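Local coordinates for protein probable starch synthase 4, chloroplastic/amyloplastic (Arabidopsis thaliana, PDB 6GNE) that is a probable starch synthase of plant plastids, a two-domain glycosyltransferase of the GT-B type, modelled here with ADP and glycans bound, at residues Ile220-Ala234 / Thr249-Asn262. Sequence-based numbering, arbitrary orientation.
Sequences IIFSNIVTTVSPTYA and TLNFHSKKFIGILN. With GLC (alpha-D-glucopyranose), chain D; AC1 (4,6-dideoxy-4-{[(1S,4R,5S,6S)-4,5,6-trihydroxy-3-(hydroxymethyl)cyclohex-2-en-1-yl]amino}-alpha-D-glucopyranose), chain C.
Lys256 sets CG between its backbone N and carbonyl carbon (chi1 73°) and then runs fully extended, which carries NZ to the C-terminal end of helix 215-222. Strands 225-228 and 257-259 are neighbouring parallel strands joined by a helical beta-alpha-beta crossover in the Rossmann-like N-terminal domain of the GT-B fold. Lys256 NZ donates to Ser223 O at 2.8 Å, almost in line with the carbonyl (C=O...N 165°), and makes weak bonds to Ile220 O and Ile221 O. Its positive charge would probably offset the partial negative charge of this helix end. Between the strands, Val226 N bonds Lys256 O, Ile258 N bonds Val226 O, and Thr228 N bonds Ile258 O; Ile260 N to Thr228 O, at 2.8 Å, continues the series.

Phe257, with CG anti to its backbone N (chi1 178°), lays its ring on the same sheet face as Val226 and Thr228. Leu250 CD2, from the incoming helix, sits 3.6 Å above the ring plane and over its centre, while Thr228 CG2 reaches Phe257 CZ obliquely at 3.7 Å and Val226 CG1 meets Phe257 CD1. Ala234 CB comes to Phe257 CZ and also rests on the CA of Gly259. Leu250 CD2 additionally meets Ile220 CD1, the two side chains crossing at about a right angle. On the other face, Thr227 CG2 touches Ile258 CG2, and helix 484-499 packs over Ile258 through Leu493.

Bound ligands lie at both ends of the contact. By the helix residues, GLC O2 bonds weakly to Ile221 O, and GLC O5 lies obliquely by the Phe222 ring. At the other end, Asn262 N bonds Val229 O at 3.2 Å. Val229 CG1 lies beside O6B, the hydroxyl on the unsaturated cyclitol ring's hydroxymethyl group in AC1, and AC1 O6B donates to Asn262 OD1 at 2.7 Å.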
loop_
_atom_site.group_PDB
_atom_site.type_symbol
_atom_site.label_atom_id
_atom_site.label_comp_id
_atom_site.label_asym_id
_atom_site.label_seq_id
_atom_site.Cartn_x
_atom_site.Cartn_y
_atom_site.Cartn_z
ATOM N N ILE A 220 8.051 12.080 -12.228
ATOM C CA ILE A 220 6.929 12.936 -12.609
ATOM C C ILE A 220 7.210 13.536 -13.987
ATOM O O ILE A 220 6.348 13.598 -14.838
ATOM C CB ILE A 220 6.634 14.025 -11.575
ATOM C CG1 ILE A 220 6.075 13.414 -10.275
ATOM C CG2 ILE A 220 5.667 15.081 -12.124
ATOM C CD1 ILE A 220 6.339 14.260 -9.027
ATOM N N ILE A 221 8.441 13.964 -14.196
ATOM C CA ILE A 221 8.831 14.637 -15.437
ATOM C C ILE A 221 8.889 13.691 -16.634
ATOM O O ILE A 221 8.316 13.942 -17.668
ATOM C CB ILE A 221 10.142 15.412 -15.219
ATOM C CG1 ILE A 221 9.847 16.573 -14.230
ATOM C CG2 ILE A 221 10.694 15.978 -16.529
ATOM C CD1 ILE A 221 11.076 17.159 -13.606
ATOM N N PHE A 222 9.564 12.576 -16.463
ATOM C CA PHE A 222 9.821 11.634 -17.566
ATOM C C PHE A 222 8.713 10.631 -17.892
ATOM O O PHE A 222 8.828 9.915 -18.862
ATOM C CB PHE A 222 11.158 10.905 -17.320
ATOM C CG PHE A 222 12.347 11.777 -17.545
ATOM C CD1 PHE A 222 12.941 11.812 -18.792
ATOM C CD2 PHE A 222 12.872 12.591 -16.539
ATOM C CE1 PHE A 222 14.048 12.622 -19.042
ATOM C CE2 PHE A 222 13.946 13.432 -16.796
ATOM C CZ PHE A 222 14.538 13.433 -18.048
ATOM N N SER A 223 7.649 10.555 -17.107
ATOM C CA SER A 223 6.616 9.555 -17.338
ATOM C C SER A 223 5.533 10.150 -18.193
ATOM O O SER A 223 5.285 11.326 -18.113
ATOM C CB SER A 223 6.052 9.067 -16.015
ATOM O OG SER A 223 7.088 8.489 -15.228
ATOM N N ASN A 224 4.880 9.324 -18.993
ATOM C CA ASN A 224 3.744 9.761 -19.813
ATOM C C ASN A 224 2.436 9.836 -19.016
ATOM O O ASN A 224 1.498 10.545 -19.429
ATOM C CB ASN A 224 3.554 8.796 -20.991
ATOM C CG ASN A 224 4.792 8.677 -21.831
ATOM O OD1 ASN A 224 5.512 7.651 -21.823
ATOM N ND2 ASN A 224 5.087 9.747 -22.520
ATOM N N ILE A 225 2.373 9.072 -17.910
ATOM C CA ILE A 225 1.214 9.020 -17.031
ATOM C C ILE A 225 1.736 9.038 -15.607
ATOM O O ILE A 225 2.620 8.247 -15.268
ATOM C CB ILE A 225 0.370 7.710 -17.233
ATOM C CG1 ILE A 225 -0.063 7.520 -18.695
ATOM C CG2 ILE A 225 -0.878 7.709 -16.362
ATOM C CD1 ILE A 225 -0.444 6.084 -19.030
ATOM N N VAL A 226 1.183 9.919 -14.764
ATOM C CA VAL A 226 1.553 9.958 -13.340
ATOM C C VAL A 226 0.312 9.867 -12.506
ATOM O O VAL A 226 -0.580 10.701 -12.649
ATOM C CB VAL A 226 2.290 11.267 -12.964
ATOM C CG1 VAL A 226 2.780 11.182 -11.515
ATOM C CG2 VAL A 226 3.436 11.580 -13.971
ATOM N N THR A 227 0.233 8.876 -11.614
ATOM C CA THR A 227 -0.916 8.787 -10.680
ATOM C C THR A 227 -0.497 8.744 -9.230
ATOM O O THR A 227 0.653 8.473 -8.898
ATOM C CB THR A 227 -1.859 7.578 -10.951
ATOM O OG1 THR A 227 -1.337 6.379 -10.353
ATOM C CG2 THR A 227 -2.064 7.370 -12.449
ATOM N N THR A 228 -1.469 9.054 -8.376
ATOM C CA THR A 228 -1.411 8.702 -6.974
ATOM C C THR A 228 -2.724 8.044 -6.580
ATOM O O THR A 228 -3.634 7.887 -7.395
ATOM C CB THR A 228 -1.021 9.874 -6.067
ATOM O OG1 THR A 228 -0.765 9.375 -4.760
ATOM C CG2 THR A 228 -2.101 10.932 -6.010
ATOM N N VAL A 229 -2.813 7.678 -5.321
ATOM C CA VAL A 229 -3.704 6.616 -4.915
ATOM C C VAL A 229 -5.075 7.063 -4.321
ATOM O O VAL A 229 -5.861 6.192 -3.862
ATOM C CB VAL A 229 -2.941 5.626 -4.012
ATOM C CG1 VAL A 229 -1.879 4.921 -4.861
ATOM C CG2 VAL A 229 -2.293 6.339 -2.818
ATOM N N SER A 230 -5.385 8.373 -4.383
ATOM C CA SER A 230 -6.772 8.829 -4.167
ATOM C C SER A 230 -6.994 10.228 -4.705
ATOM O O SER A 230 -6.082 11.025 -4.689
ATOM C CB SER A 230 -7.148 8.799 -2.674
ATOM O OG SER A 230 -6.451 9.803 -1.950
ATOM N N PRO A 231 -8.207 10.537 -5.174
ATOM C CA PRO A 231 -8.477 11.928 -5.637
ATOM C C PRO A 231 -8.159 13.034 -4.583
ATOM O O PRO A 231 -7.545 14.058 -4.922
ATOM C CB PRO A 231 -9.987 11.918 -5.950
ATOM C CG PRO A 231 -10.357 10.485 -6.154
ATOM C CD PRO A 231 -9.358 9.637 -5.410
ATOM N N THR A 232 -8.549 12.819 -3.328
ATOM C CA THR A 232 -8.303 13.814 -2.271
ATOM C C THR A 232 -6.802 14.003 -1.996
ATOM O O THR A 232 -6.321 15.141 -1.915
ATOM C CB THR A 232 -9.066 13.472 -0.968
ATOM O OG1 THR A 232 -10.481 13.515 -1.210
ATOM C CG2 THR A 232 -8.716 14.449 0.168
ATOM N N TYR A 233 -6.063 12.901 -1.885
ATOM C CA TYR A 233 -4.607 13.014 -1.734
ATOM C C TYR A 233 -3.955 13.778 -2.906
ATOM O O TYR A 233 -3.090 14.604 -2.681
ATOM C CB TYR A 233 -3.966 11.648 -1.595
ATOM C CG TYR A 233 -2.503 11.683 -1.260
ATOM C CD1 TYR A 233 -2.041 12.323 -0.112
ATOM C CD2 TYR A 233 -1.575 11.043 -2.066
ATOM C CE1 TYR A 233 -0.691 12.319 0.222
ATOM C CE2 TYR A 233 -0.223 11.014 -1.739
ATOM C CZ TYR A 233 0.215 11.658 -0.604
ATOM O OH TYR A 233 1.553 11.645 -0.307
ATOM N N ALA A 234 -4.409 13.519 -4.132
ATOM C CA ALA A 234 -3.935 14.268 -5.309
ATOM C C ALA A 234 -4.139 15.760 -5.148
ATOM O O ALA A 234 -3.250 16.555 -5.540
ATOM C CB ALA A 234 -4.585 13.780 -6.592
ATOM N N THR A 249 5.998 21.247 -9.101
ATOM C CA THR A 249 6.207 20.331 -10.202
ATOM C C THR A 249 4.897 19.651 -10.631
ATOM O O THR A 249 4.635 19.495 -11.839
ATOM C CB THR A 249 7.257 19.268 -9.804
ATOM O OG1 THR A 249 8.485 19.925 -9.488
ATOM C CG2 THR A 249 7.475 18.244 -10.921
ATOM N N LEU A 250 4.095 19.241 -9.648
ATOM C CA LEU A 250 2.804 18.597 -9.916
ATOM C C LEU A 250 1.769 19.538 -10.526
ATOM O O LEU A 250 0.973 19.103 -11.367
ATOM C CB LEU A 250 2.235 17.943 -8.647
ATOM C CG LEU A 250 2.953 16.679 -8.180
ATOM C CD1 LEU A 250 2.681 16.456 -6.716
ATOM C CD2 LEU A 250 2.589 15.459 -9.021
ATOM N N ASN A 251 1.789 20.809 -10.113
ATOM C CA ASN A 251 0.929 21.829 -10.738
ATOM C C ASN A 251 1.300 22.117 -12.180
ATOM O O ASN A 251 0.414 22.365 -12.989
ATOM C CB ASN A 251 0.914 23.154 -9.926
ATOM C CG ASN A 251 0.151 23.030 -8.610
ATOM O OD1 ASN A 251 -0.847 22.333 -8.542
ATOM N ND2 ASN A 251 0.621 23.705 -7.564
ATOM N N PHE A 252 2.600 22.085 -12.483
ATOM C CA PHE A 252 3.100 22.320 -13.832
ATOM C C PHE A 252 2.674 21.185 -14.766
ATOM O O PHE A 252 2.184 21.406 -15.874
ATOM C CB PHE A 252 4.625 22.418 -13.772
ATOM C CG PHE A 252 5.250 23.011 -14.975
ATOM C CD1 PHE A 252 5.153 24.382 -15.199
ATOM C CD2 PHE A 252 5.989 22.225 -15.851
ATOM C CE1 PHE A 252 5.763 24.959 -16.287
ATOM C CE2 PHE A 252 6.616 22.801 -16.957
ATOM C CZ PHE A 252 6.491 24.168 -17.175
ATOM N N HIS A 253 2.834 19.960 -14.282
ATOM C CA HIS A 253 2.513 18.750 -15.032
ATOM C C HIS A 253 1.117 18.206 -14.686
ATOM O O HIS A 253 0.891 17.001 -14.787
ATOM C CB HIS A 253 3.591 17.684 -14.779
ATOM C CG HIS A 253 4.901 18.006 -15.423
ATOM N ND1 HIS A 253 5.997 18.461 -14.708
ATOM C CD2 HIS A 253 5.278 17.982 -16.720
ATOM C CE1 HIS A 253 6.991 18.693 -15.538
ATOM N NE2 HIS A 253 6.578 18.418 -16.764
ATOM N N SER A 254 0.178 19.087 -14.327
ATOM C CA SER A 254 -1.127 18.636 -13.865
ATOM C C SER A 254 -1.939 17.839 -14.914
ATOM O O SER A 254 -2.619 16.886 -14.569
ATOM C CB SER A 254 -1.948 19.789 -13.296
ATOM O OG SER A 254 -2.401 20.590 -14.334
ATOM N N LYS A 255 -1.838 18.215 -16.183
ATOM C CA LYS A 255 -2.579 17.543 -17.266
ATOM C C LYS A 255 -2.451 15.993 -17.280
ATOM O O LYS A 255 -3.399 15.314 -17.637
ATOM C CB LYS A 255 -2.128 18.033 -18.646
ATOM C CG LYS A 255 -2.395 19.484 -19.119
ATOM C CD LYS A 255 -1.959 19.550 -20.606
ATOM C CE LYS A 255 -1.184 20.818 -21.055
ATOM N NZ LYS A 255 -2.037 21.997 -21.407
ATOM N N LYS A 256 -1.276 15.470 -16.932
ATOM C CA LYS A 256 -1.005 14.026 -16.935
ATOM C C LYS A 256 -1.027 13.379 -15.539
ATOM O O LYS A 256 -0.784 12.174 -15.435
ATOM C CB LYS A 256 0.329 13.712 -17.633
ATOM C CG LYS A 256 1.576 14.085 -16.854
ATOM C CD LYS A 256 2.839 14.026 -17.725
ATOM C CE LYS A 256 4.069 14.287 -16.859
ATOM N NZ LYS A 256 5.339 14.040 -17.594
ATOM N N PHE A 257 -1.339 14.172 -14.508
ATOM C CA PHE A 257 -1.368 13.735 -13.105
ATOM C C PHE A 257 -2.791 13.537 -12.648
ATOM O O PHE A 257 -3.604 14.441 -12.730
ATOM C CB PHE A 257 -0.719 14.777 -12.181
ATOM C CG PHE A 257 -0.746 14.416 -10.712
ATOM C CD1 PHE A 257 -0.309 13.179 -10.266
ATOM C CD2 PHE A 257 -1.179 15.348 -9.769
ATOM C CE1 PHE A 257 -0.326 12.869 -8.905
ATOM C CE2 PHE A 257 -1.169 15.051 -8.423
ATOM C CZ PHE A 257 -0.762 13.804 -7.986
ATOM N N ILE A 258 -3.094 12.364 -12.134
ATOM C CA ILE A 258 -4.444 12.104 -11.661
ATOM C C ILE A 258 -4.434 11.160 -10.457
ATOM O O ILE A 258 -3.609 10.291 -10.382
ATOM C CB ILE A 258 -5.340 11.598 -12.811
ATOM C CG1 ILE A 258 -6.807 11.551 -12.371
ATOM C CG2 ILE A 258 -4.849 10.256 -13.332
ATOM C CD1 ILE A 258 -7.769 11.674 -13.534
ATOM N N GLY A 259 -5.357 11.380 -9.532
ATOM C CA GLY A 259 -5.504 10.557 -8.350
ATOM C C GLY A 259 -6.607 9.544 -8.553
ATOM O O GLY A 259 -7.708 9.912 -8.918
ATOM N N ILE A 260 -6.304 8.269 -8.304
ATOM C CA ILE A 260 -7.250 7.175 -8.513
ATOM C C ILE A 260 -7.267 6.325 -7.247
ATOM O O ILE A 260 -6.228 5.757 -6.856
ATOM C CB ILE A 260 -6.831 6.265 -9.687
ATOM C CG1 ILE A 260 -6.877 7.016 -11.018
ATOM C CG2 ILE A 260 -7.731 5.033 -9.770
ATOM C CD1 ILE A 260 -6.169 6.266 -12.152
ATOM N N LEU A 261 -8.453 6.212 -6.654
ATOM C CA LEU A 261 -8.642 5.471 -5.405
ATOM C C LEU A 261 -8.305 4.008 -5.608
ATOM O O LEU A 261 -8.878 3.365 -6.488
ATOM C CB LEU A 261 -10.086 5.602 -4.899
ATOM C CG LEU A 261 -10.363 5.146 -3.460
ATOM C CD1 LEU A 261 -9.581 5.939 -2.398
ATOM C CD2 LEU A 261 -11.868 5.220 -3.220
ATOM N N ASN A 262 -7.361 3.497 -4.814
ATOM C CA ASN A 262 -7.049 2.063 -4.837
ATOM C C ASN A 262 -8.339 1.232 -4.585
ATOM O O ASN A 262 -9.227 1.648 -3.818
ATOM C CB ASN A 262 -6.047 1.684 -3.746
ATOM C CG ASN A 262 -4.664 2.252 -3.952
ATOM O OD1 ASN A 262 -3.922 2.411 -2.974
ATOM N ND2 ASN A 262 -4.266 2.483 -5.204
HETATM C C1 GLC D . 11.137 12.866 -21.659
HETATM C C2 GLC D . 10.356 13.890 -20.825
HETATM C C3 GLC D . 10.820 15.317 -21.106
HETATM C C4 GLC D . 12.335 15.348 -20.877
HETATM C C5 GLC D . 12.961 14.426 -21.941
HETATM C C6 GLC D . 14.491 14.463 -22.017
HETATM O O2 GLC D . 8.955 13.795 -21.056
HETATM O O3 GLC D . 10.154 16.272 -20.268
HETATM O O4 GLC D . 12.875 16.683 -20.848
HETATM O O5 GLC D . 12.545 13.088 -21.634
HETATM O O6 GLC D . 15.029 13.229 -22.530
HETATM C C1 AC1 C . 6.662 2.098 1.342
HETATM O O2 AC1 C . 6.837 3.693 -0.478
HETATM C C2 AC1 C . 5.919 2.841 0.227
HETATM C C4A AC1 C . -1.390 3.721 0.515
HETATM C C3 AC1 C . 4.703 3.608 0.774
HETATM O O3 AC1 C . 4.047 4.210 -0.345
HETATM C C4 AC1 C . 3.786 2.651 1.541
HETATM N N4A AC1 C . 2.542 3.260 2.048
HETATM C C5 AC1 C . 4.642 2.057 2.663
HETATM O O5 AC1 C . 5.729 1.323 2.096
HETATM C C6 AC1 C . 3.893 1.065 3.537
HETATM C C1B AC1 C . 1.498 3.846 1.196
HETATM C C2B AC1 C . 0.448 4.686 1.968
HETATM O O2B AC1 C . 0.812 4.941 3.338
HETATM C C3B AC1 C . -0.970 4.127 1.919
HETATM O O3B AC1 C . -1.841 5.194 2.285
HETATM O O4 AC1 C . -2.686 3.122 0.571
HETATM C C5B AC1 C . -0.384 2.807 -0.120
HETATM C C7B AC1 C . 0.904 2.831 0.239
HETATM C C6B AC1 C . -0.814 1.882 -1.233
HETATM O O6B AC1 C . -1.273 2.630 -2.366
#